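PDB 5O4J: HcgC from Methanococcus maripaludis S2, which catalyses the S-adenosylmethionine-dependent C-methylation of a pyridinol, probably as a step in making the iron-guanylylpyridinol cofactor of [Fe]-hydrogenase. Local coordinates for residues K43-F48 with E66-V71; I57-L62 with D84-M89; D107-L112 with F126-L131. One frame throughout, in Å; residues are numbered along the deposited sequence.

How the interactions relate
Followed from the N terminus, strand 42-48 leads into helix 54-60 and then strand 65-72; interaction 1 closes this loop by setting the two strands side by side. Interaction 2 begins inside that loop, on the helix at 57-62, and ends beyond it at 84-89, so the two contacts cross and are joined by backbone bonds of I70 with K87 and M89. Interaction 3 follows in series: its loop, holding helix 120-123, closes between 107-112 and 126-131. Because strand 108-111 lies directly against 42-48, interactions 1 and 3 build adjoining parts of one sheet, while L61, just after helix 54-60, packs on I110 and L108.

Interaction 1 of 3, residues K43-F48 with E66-V71; sequences KQAIVF and EEVIIV
E66 meets K43 where the two segments turn into neighbouring parallel strands, the pair of a beta-alpha-beta crossover in a Rossmann-like sheet. The CB of E66 rests 3.5 Å from K43 O, and the two side chains run alongside each other, though their charged ends stay apart. The first backbone bond, E67 N to the same K43 O, is weak and bent (133°). E67 then makes the polar contact of the pair: it and Q44 are both fully extended, lie side by side, and join through Q44 NE2 and E67 OE2 at 3.0 Å. That bond is nearly straight at 169° and leaves in the plane of the amide, but it reaches the oxygen from above the carboxylate plane, 42° out of it. The buried amide has further partners, N105 N on OE1 and S103 O on NE2, which together should fix its rotation. From here regular bonding sets in, with A45 N on E67 O. V68 faces the opposite side with A45, a loose methyl contact. I69 gives its N to A45 O and receives V47 N on its O, while its CD1 lies 3.9 Å from Q44 NE2 and 4.2 Å from I46 CG1. I70 swings CD1 across V47 CG1, at 3.8 Å. V71, part of the S-adenosylhomocysteine pocket, closes the pair: its N bonds to V47 O and its CG2 touches I46 CG2. Beside it stands the ring of F48, itself close to the ligand, with CD1 lying 3.8 Å from V71 CB.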
loop_
_atom_site.group_PDB
_atom_site.type_symbol
_atom_site.label_atom_id
_atom_site.label_comp_id
_atom_site.label_asym_id
_atom_site.label_seq_id
_atom_site.Cartn_x
_atom_site.Cartn_y
_atom_site.Cartn_z
ATOM N N LYS A 43 45.292 10.693 11.839
ATOM C CA LYS A 43 46.465 9.880 11.547
ATOM C C LYS A 43 46.076 8.456 11.190
ATOM O O LYS A 43 46.680 7.848 10.298
ATOM C CB LYS A 43 47.416 9.881 12.747
ATOM C CG LYS A 43 48.214 11.168 12.892
ATOM C CD LYS A 43 48.973 11.212 14.213
ATOM C CE LYS A 43 49.934 12.391 14.266
ATOM N NZ LYS A 43 49.223 13.701 14.320
ATOM N N GLN A 44 45.070 7.905 11.869
ATOM C CA GLN A 44 44.704 6.510 11.663
ATOM C C GLN A 44 43.219 6.320 11.918
ATOM O O GLN A 44 42.740 6.532 13.036
ATOM C CB GLN A 44 45.521 5.607 12.580
ATOM C CG GLN A 44 45.219 4.131 12.416
ATOM C CD GLN A 44 45.978 3.287 13.406
ATOM O OE1 GLN A 44 45.617 3.214 14.577
ATOM N NE2 GLN A 44 47.055 2.664 12.947
ATOM N N ALA A 45 42.500 5.899 10.885
ATOM C CA ALA A 45 41.083 5.598 10.987
ATOM C C ALA A 45 40.892 4.093 10.915
ATOM O O ALA A 45 41.500 3.424 10.075
ATOM C CB ALA A 45 40.288 6.278 9.872
ATOM N N ILE A 46 40.061 3.562 11.806
ATOM C CA ILE A 46 39.674 2.157 11.773
ATOM C C ILE A 46 38.170 2.085 11.560
ATOM O O ILE A 46 37.399 2.709 12.298
ATOM C CB ILE A 46 40.099 1.414 13.052
ATOM C CG1 ILE A 46 41.627 1.326 13.078
ATOM C CG2 ILE A 46 39.464 0.018 13.099
ATOM C CD1 ILE A 46 42.213 0.436 14.153
ATOM N N VAL A 47 37.767 1.344 10.533
ATOM C CA VAL A 47 36.371 1.166 10.161
ATOM C C VAL A 47 36.031 -0.305 10.346
ATOM O O VAL A 47 36.666 -1.173 9.730
ATOM C CB VAL A 47 36.119 1.608 8.712
ATOM C CG1 VAL A 47 34.661 1.387 8.322
ATOM C CG2 VAL A 47 36.532 3.058 8.526
ATOM N N PHE A 48 35.038 -0.585 11.191
ATOM C CA PHE A 48 34.557 -1.946 11.407
ATOM C C PHE A 48 33.374 -2.213 10.483
ATOM O O PHE A 48 32.389 -1.465 10.495
ATOM C CB PHE A 48 34.142 -2.164 12.863
ATOM C CG PHE A 48 35.281 -2.140 13.835
ATOM C CD1 PHE A 48 35.997 -3.288 14.114
ATOM C CD2 PHE A 48 35.623 -0.966 14.484
ATOM C CE1 PHE A 48 37.047 -3.268 15.010
ATOM C CE2 PHE A 48 36.670 -0.943 15.384
ATOM C CZ PHE A 48 37.377 -2.091 15.649
ATOM N N GLU A 66 45.438 9.784 7.152
ATOM C CA GLU A 66 46.718 9.305 6.634
ATOM C C GLU A 66 46.698 7.798 6.397
ATOM O O GLU A 66 47.155 7.316 5.355
ATOM C CB GLU A 66 47.839 9.673 7.606
ATOM C CG GLU A 66 48.146 11.163 7.673
ATOM C CD GLU A 66 49.253 11.493 8.664
ATOM O OE1 GLU A 66 50.173 10.665 8.832
ATOM O OE2 GLU A 66 49.199 12.582 9.275
ATOM N N GLU A 67 46.141 7.045 7.337
ATOM C CA GLU A 67 46.012 5.599 7.221
ATOM C C GLU A 67 44.571 5.214 7.502
ATOM O O GLU A 67 43.960 5.723 8.446
ATOM C CB GLU A 67 46.940 4.878 8.201
ATOM C CG GLU A 67 47.001 3.368 8.017
ATOM C CD GLU A 67 47.837 2.688 9.086
ATOM O OE1 GLU A 67 48.354 1.582 8.827
ATOM O OE2 GLU A 67 47.980 3.263 10.189
ATOM N N VAL A 68 44.024 4.336 6.666
ATOM C CA VAL A 68 42.660 3.851 6.826
ATOM C C VAL A 68 42.704 2.333 6.846
ATOM O O VAL A 68 43.229 1.712 5.916
ATOM C CB VAL A 68 41.724 4.356 5.717
ATOM C CG1 VAL A 68 40.314 3.799 5.922
ATOM C CG2 VAL A 68 41.696 5.877 5.709
ATOM N N ILE A 69 42.156 1.742 7.901
ATOM C CA ILE A 69 42.107 0.298 8.069
ATOM C C ILE A 69 40.655 -0.138 8.140
ATOM O O ILE A 69 39.872 0.419 8.918
ATOM C CB ILE A 69 42.846 -0.145 9.337
ATOM C CG1 ILE A 69 44.292 0.357 9.317
ATOM C CG2 ILE A 69 42.778 -1.658 9.465
ATOM C CD1 ILE A 69 44.929 0.385 10.674
ATOM N N ILE A 70 40.303 -1.137 7.341
ATOM C CA ILE A 70 39.018 -1.819 7.439
ATOM C C ILE A 70 39.232 -3.087 8.246
ATOM O O ILE A 70 40.156 -3.858 7.963
ATOM C CB ILE A 70 38.451 -2.150 6.047
ATOM C CG1 ILE A 70 37.746 -0.931 5.442
ATOM C CG2 ILE A 70 37.506 -3.370 6.110
ATOM C CD1 ILE A 70 36.233 -0.892 5.665
ATOM N N VAL A 71 38.370 -3.317 9.233
ATOM C CA VAL A 71 38.400 -4.534 10.028
ATOM C C VAL A 71 37.092 -5.264 9.798
ATOM O O VAL A 71 36.019 -4.659 9.893
ATOM C CB VAL A 71 38.604 -4.257 11.527
ATOM C CG1 VAL A 71 38.551 -5.569 12.324
ATOM C CG2 VAL A 71 39.912 -3.522 11.755
#

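Interaction 2 of 3, residues I57-L62 with D84-M89; sequences IAYSLL and DGIKFM
The ring of Y59 meets I86 at its edge, with the CD1 methyl near the ring plane and not over a face; the closer approach is to the root of the side chain, 3.9 Å from I86 CD1 to Y59 CB. The second flat group is the G85-I86 peptide: L62 CD2 lies over a face of it, 3.5 Å from G85 O. No hydrogen bond crosses between 57-62 and 84-89, and the contact rests on methyl packing, with one methyl set on a peptide carbonyl. I86 carries most of it. Its CG1 stands anti to the carbonyl carbon (chi1 -61°) and the chain runs on extended, which carries CD1 up to the helix backbone, 3.4 Å from Y59 N. There the methyl sits against two successive residues, since A58 CB is only 3.8 Å from the same I86 CD1. The other branch of L62, CD1, comes to 4.4 Å from I86 CG1, so both methyls lie on one side of the G85-I86 peptide, CD2 over the carbonyl and CD1 toward the isoleucine.

The contact ties the end of helix 54-60 to the approach to strand 87-90, at the margin of the Rossmann-like domain. Helix 54-60 lies over strand 65-72, with A58, I86 and F88 all packing on I70 of that strand. The residues that follow I86 enter strand 87-90, an outermost strand of the sheet within the chain, through backbone bonds of K87 to V68 and I70. Toward helix 18-37, I57 and S60 continue the packing on A30.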
loop_
_atom_site.group_PDB
_atom_site.type_symbol
_atom_site.label_atom_id
_atom_site.label_comp_id
_atom_site.label_asym_id
_atom_site.label_seq_id
_atom_site.Cartn_x
_atom_site.Cartn_y
_atom_site.Cartn_z
ATOM N N ILE A 57 32.994 3.876 2.265
ATOM C CA ILE A 57 33.190 4.840 3.345
ATOM C C ILE A 57 34.664 4.912 3.721
ATOM O O ILE A 57 35.230 6.000 3.890
ATOM C CB ILE A 57 32.299 4.487 4.546
ATOM C CG1 ILE A 57 30.858 4.859 4.220
ATOM C CG2 ILE A 57 32.771 5.194 5.817
ATOM C CD1 ILE A 57 29.842 4.351 5.204
ATOM N N ALA A 58 35.309 3.753 3.853
ATOM C CA ALA A 58 36.740 3.741 4.137
ATOM C C ALA A 58 37.525 4.445 3.037
ATOM O O ALA A 58 38.442 5.226 3.320
ATOM C CB ALA A 58 37.225 2.302 4.303
ATOM N N TYR A 59 37.186 4.182 1.775
ATOM C CA TYR A 59 37.854 4.871 0.676
ATOM C C TYR A 59 37.676 6.383 0.791
ATOM O O TYR A 59 38.617 7.147 0.547
ATOM C CB TYR A 59 37.333 4.371 -0.671
ATOM C CG TYR A 59 38.144 4.900 -1.824
ATOM C CD1 TYR A 59 39.372 4.323 -2.124
ATOM C CD2 TYR A 59 37.711 5.963 -2.601
ATOM C CE1 TYR A 59 40.147 4.778 -3.161
ATOM C CE2 TYR A 59 38.488 6.432 -3.654
ATOM C CZ TYR A 59 39.704 5.831 -3.925
ATOM O OH TYR A 59 40.493 6.278 -4.961
ATOM N N SER A 60 36.469 6.831 1.139
ATOM C CA SER A 60 36.190 8.263 1.229
ATOM C C SER A 60 36.992 8.942 2.330
ATOM O O SER A 60 37.096 10.173 2.329
ATOM C CB SER A 60 34.696 8.511 1.465
ATOM O OG SER A 60 34.312 8.240 2.807
ATOM N N LEU A 61 37.547 8.179 3.271
ATOM C CA LEU A 61 38.337 8.760 4.352
ATOM C C LEU A 61 39.786 9.021 3.958
ATOM O O LEU A 61 40.490 9.729 4.685
ATOM C CB LEU A 61 38.322 7.832 5.566
ATOM C CG LEU A 61 36.965 7.574 6.216
ATOM C CD1 LEU A 61 37.128 6.481 7.248
ATOM C CD2 LEU A 61 36.398 8.842 6.846
ATOM N N LEU A 62 40.242 8.477 2.830
ATOM C CA LEU A 62 41.655 8.567 2.468
ATOM C C LEU A 62 42.128 10.006 2.329
ATOM O O LEU A 62 43.303 10.296 2.587
ATOM C CB LEU A 62 41.902 7.799 1.173
ATOM C CG LEU A 62 41.798 6.280 1.300
ATOM C CD1 LEU A 62 41.734 5.653 -0.070
ATOM C CD2 LEU A 62 42.986 5.746 2.078
ATOM N N ASP A 84 44.235 -1.051 -2.994
ATOM C CA ASP A 84 45.225 -1.287 -1.953
ATOM C C ASP A 84 45.425 -0.103 -1.016
ATOM O O ASP A 84 46.109 -0.259 0.002
ATOM C CB ASP A 84 46.565 -1.656 -2.594
ATOM C CG ASP A 84 46.513 -2.983 -3.332
ATOM O OD1 ASP A 84 45.867 -3.922 -2.824
ATOM O OD2 ASP A 84 47.122 -3.085 -4.419
ATOM N N GLY A 85 44.878 1.076 -1.323
ATOM C CA GLY A 85 45.065 2.196 -0.418
ATOM C C GLY A 85 44.437 1.987 0.946
ATOM O O GLY A 85 44.775 2.707 1.893
ATOM N N ILE A 86 43.529 1.023 1.068
ATOM C CA ILE A 86 42.918 0.655 2.341
ATOM C C ILE A 86 43.557 -0.633 2.830
ATOM O O ILE A 86 43.659 -1.604 2.074
ATOM C CB ILE A 86 41.391 0.496 2.227
ATOM C CG1 ILE A 86 40.736 1.811 1.800
ATOM C CG2 ILE A 86 40.799 -0.015 3.541
ATOM C CD1 ILE A 86 39.340 1.623 1.262
ATOM N N LYS A 87 43.998 -0.637 4.085
ATOM C CA LYS A 87 44.512 -1.843 4.721
ATOM C C LYS A 87 43.358 -2.672 5.275
ATOM O O LYS A 87 42.413 -2.131 5.853
ATOM C CB LYS A 87 45.486 -1.456 5.843
ATOM C CG LYS A 87 45.830 -2.548 6.860
ATOM C CD LYS A 87 46.704 -3.648 6.279
ATOM C CE LYS A 87 48.183 -3.336 6.471
ATOM N NZ LYS A 87 49.057 -4.405 5.912
ATOM N N PHE A 88 43.428 -3.989 5.094
ATOM C CA PHE A 88 42.423 -4.895 5.634
ATOM C C PHE A 88 43.024 -5.724 6.757
ATOM O O PHE A 88 44.125 -6.264 6.624
ATOM C CB PHE A 88 41.863 -5.837 4.566
ATOM C CG PHE A 88 40.775 -6.758 5.074
ATOM C CD1 PHE A 88 39.452 -6.361 5.055
ATOM C CD2 PHE A 88 41.079 -8.018 5.560
ATOM C CE1 PHE A 88 38.449 -7.195 5.512
ATOM C CE2 PHE A 88 40.089 -8.857 6.025
ATOM C CZ PHE A 88 38.764 -8.448 5.999
ATOM N N MET A 89 42.268 -5.858 7.842
ATOM C CA MET A 89 42.638 -6.695 8.973
ATOM C C MET A 89 41.422 -7.510 9.361
ATOM O O MET A 89 40.328 -6.956 9.483
ATOM C CB MET A 89 43.073 -5.861 10.183
ATOM C CG MET A 89 44.377 -5.123 10.056
ATOM S SD MET A 89 44.973 -4.814 11.725
ATOM C CE MET A 89 44.293 -3.219 12.111
#

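Interaction 3 of 3, residues D107-L112 with F126-L131; sequences DLVIDL and FNPKVL. With SAH (S-adenosyl-L-homocysteine), chain E.
With CG of D107 between its backbone N and carbonyl carbon (chi1 47°) and K129 extended from CG to NZ, the two side chains run alongside each other. The lysine methylenes follow D107 CB, but the charged ends make only a long salt bridge, 3.9 Å from OD2 to NZ. The carboxylate has nearer partners, since OD2 accepts K43 N and OD1 accepts Q44 N at the start of the adjoining strand. At the backbone, D107 O gathers two N-H groups, V130 N at 3.2 Å and K129 N in a weak, bent bond.

Regular pairing begins here, with V109 N bonded to V130 O at 3.0 Å, and continues through I132. These are the parallel strands of a second beta-alpha-beta unit, joined through helix 120-123. Strand 108-111 also borders strand 42-48, the point at which the strand order of a Rossmann-like sheet switches direction.

On the face of L108 and V130, CD1 of L108 lies 3.8 Å from V130 CG1, under residues of helix 18-37. On the other face, V109 is the residue most covered by 126-131. Its CG2 packs against the proline ring, 3.8 Å from P128 CG, and also meets F126 CB, while its CG1 is crossed by L131 CD1. That leucine methyl also comes within 3.6 Å of V109 O.

Beyond the pairing, L112 O accepts a weak 3.2 Å bond from the amino N of S-adenosylhomocysteine, which is further held by D72 OD1 and the backbone N of L52, S53 and T177.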
loop_
_atom_site.group_PDB
_atom_site.type_symbol
_atom_site.label_atom_id
_atom_site.label_comp_id
_atom_site.label_asym_id
_atom_site.label_seq_id
_atom_site.Cartn_x
_atom_site.Cartn_y
_atom_site.Cartn_z
ATOM N N ASP A 107 42.770 7.527 15.884
ATOM C CA ASP A 107 42.102 8.732 16.349
ATOM C C ASP A 107 40.721 8.906 15.726
ATOM O O ASP A 107 39.988 9.816 16.124
ATOM C CB ASP A 107 42.983 9.976 16.110
ATOM C CG ASP A 107 43.580 10.040 14.715
ATOM O OD1 ASP A 107 43.391 9.107 13.912
ATOM O OD2 ASP A 107 44.287 11.032 14.443
ATOM N N LEU A 108 40.341 8.035 14.791
ATOM C CA LEU A 108 38.985 7.980 14.255
ATOM C C LEU A 108 38.544 6.525 14.226
ATOM O O LEU A 108 39.218 5.683 13.628
ATOM C CB LEU A 108 38.911 8.589 12.853
ATOM C CG LEU A 108 37.601 8.402 12.078
ATOM C CD1 LEU A 108 36.416 9.042 12.795
ATOM C CD2 LEU A 108 37.737 8.942 10.661
ATOM N N VAL A 109 37.421 6.229 14.867
ATOM C CA VAL A 109 36.843 4.889 14.864
ATOM C C VAL A 109 35.424 5.003 14.327
ATOM O O VAL A 109 34.657 5.867 14.760
ATOM C CB VAL A 109 36.858 4.252 16.268
ATOM C CG1 VAL A 109 36.158 2.894 16.270
ATOM C CG2 VAL A 109 38.292 4.101 16.777
ATOM N N ILE A 110 35.081 4.145 13.374
ATOM C CA ILE A 110 33.737 4.096 12.816
ATOM C C ILE A 110 33.282 2.650 12.893
ATOM O O ILE A 110 33.926 1.766 12.317
ATOM C CB ILE A 110 33.678 4.607 11.365
ATOM C CG1 ILE A 110 34.227 6.040 11.303
ATOM C CG2 ILE A 110 32.249 4.541 10.841
ATOM C CD1 ILE A 110 34.233 6.652 9.915
ATOM N N ASP A 111 32.174 2.412 13.591
ATOM C CA ASP A 111 31.570 1.085 13.671
ATOM C C ASP A 111 30.366 1.043 12.746
ATOM O O ASP A 111 29.348 1.686 13.012
ATOM C CB ASP A 111 31.137 0.737 15.089
ATOM C CG ASP A 111 30.224 -0.477 15.117
ATOM O OD1 ASP A 111 30.454 -1.411 14.314
ATOM O OD2 ASP A 111 29.255 -0.485 15.903
ATOM N N LEU A 112 30.477 0.266 11.672
ATOM C CA LEU A 112 29.406 0.085 10.706
ATOM C C LEU A 112 28.767 -1.294 10.800
ATOM O O LEU A 112 28.009 -1.678 9.896
ATOM C CB LEU A 112 29.950 0.300 9.289
ATOM C CG LEU A 112 30.633 1.646 9.045
ATOM C CD1 LEU A 112 31.265 1.694 7.664
ATOM C CD2 LEU A 112 29.635 2.774 9.200
ATOM N N PHE A 126 39.698 1.487 22.489
ATOM C CA PHE A 126 40.230 2.612 21.738
ATOM C C PHE A 126 39.993 3.912 22.495
ATOM O O PHE A 126 39.152 3.998 23.396
ATOM C CB PHE A 126 39.589 2.674 20.345
ATOM C CG PHE A 126 39.721 1.394 19.582
ATOM C CD1 PHE A 126 40.941 1.025 19.035
ATOM C CD2 PHE A 126 38.640 0.541 19.437
ATOM C CE1 PHE A 126 41.075 -0.161 18.341
ATOM C CE2 PHE A 126 38.769 -0.650 18.748
ATOM C CZ PHE A 126 39.989 -1.002 18.199
ATOM N N ASN A 127 40.749 4.935 22.105
ATOM C CA ASN A 127 40.636 6.273 22.684
ATOM C C ASN A 127 40.795 7.276 21.554
ATOM O O ASN A 127 41.785 8.015 21.479
ATOM C CB ASN A 127 41.689 6.489 23.776
ATOM C CG ASN A 127 41.558 7.841 24.459
ATOM O OD1 ASN A 127 40.464 8.395 24.570
ATOM N ND2 ASN A 127 42.683 8.388 24.907
ATOM N N PRO A 128 39.829 7.326 20.644
ATOM C CA PRO A 128 39.949 8.192 19.474
ATOM C C PRO A 128 39.493 9.615 19.776
ATOM O O PRO A 128 38.872 9.900 20.800
ATOM C CB PRO A 128 39.012 7.524 18.458
ATOM C CG PRO A 128 37.926 6.947 19.306
ATOM C CD PRO A 128 38.574 6.552 20.625
ATOM N N LYS A 129 39.837 10.510 18.857
ATOM C CA LYS A 129 39.261 11.847 18.873
ATOM C C LYS A 129 37.778 11.795 18.545
ATOM O O LYS A 129 36.970 12.482 19.176
ATOM C CB LYS A 129 39.999 12.725 17.865
ATOM C CG LYS A 129 41.435 13.012 18.249
ATOM C CD LYS A 129 42.151 13.762 17.145
ATOM C CE LYS A 129 43.610 13.999 17.497
ATOM N NZ LYS A 129 44.399 14.414 16.307
ATOM N N VAL A 130 37.405 10.958 17.582
ATOM C CA VAL A 130 36.041 10.882 17.074
ATOM C C VAL A 130 35.628 9.419 16.992
ATOM O O VAL A 130 36.399 8.574 16.524
ATOM C CB VAL A 130 35.915 11.560 15.697
ATOM C CG1 VAL A 130 34.525 11.363 15.102
ATOM C CG2 VAL A 130 36.239 13.044 15.831
ATOM N N LEU A 131 34.426 9.126 17.479
ATOM C CA LEU A 131 33.791 7.824 17.340
ATOM C C LEU A 131 32.463 8.019 16.627
ATOM O O LEU A 131 31.658 8.856 17.041
ATOM C CB LEU A 131 33.560 7.178 18.708
ATOM C CG LEU A 131 32.688 5.918 18.710
ATOM C CD1 LEU A 131 33.400 4.792 17.995
ATOM C CD2 LEU A 131 32.327 5.518 20.133
HETATM N N SAH E . 25.291 -1.317 8.230
HETATM C CA SAH E . 25.978 -1.916 7.047
HETATM C CB SAH E . 25.790 -3.432 7.062
HETATM C CG SAH E . 26.722 -4.103 8.069
HETATM S SD SAH E . 26.616 -5.874 7.994
HETATM C C SAH E . 25.436 -1.379 5.754
HETATM O O SAH E . 25.907 -1.818 4.676
HETATM O OXT SAH E . 24.532 -0.535 5.815
HETATM C "C5'" SAH E . 27.844 -6.350 9.175
HETATM C "C4'" SAH E . 29.266 -6.272 8.630
HETATM O "O4'" SAH E . 30.171 -6.194 9.738
HETATM C "C3'" SAH E . 29.645 -7.533 7.878
HETATM O "O3'" SAH E . 30.636 -7.261 6.874
HETATM C "C2'" SAH E . 30.187 -8.399 8.989
HETATM O "O2'" SAH E . 31.035 -9.465 8.551
HETATM C "C1'" SAH E . 30.949 -7.392 9.819
HETATM N N9 SAH E . 31.051 -7.741 11.244
HETATM C C8 SAH E . 30.091 -8.298 12.016
HETATM N N7 SAH E . 30.548 -8.433 13.286
HETATM C C5 SAH E . 31.800 -7.935 13.317
HETATM C C6 SAH E . 32.848 -7.759 14.341
HETATM N N6 SAH E . 32.629 -8.161 15.613
HETATM N N1 SAH E . 34.012 -7.199 13.957
HETATM C C2 SAH E . 34.237 -6.789 12.699
HETATM N N3 SAH E . 33.335 -6.920 11.713
HETATM C C4 SAH E . 32.126 -7.476 11.971
#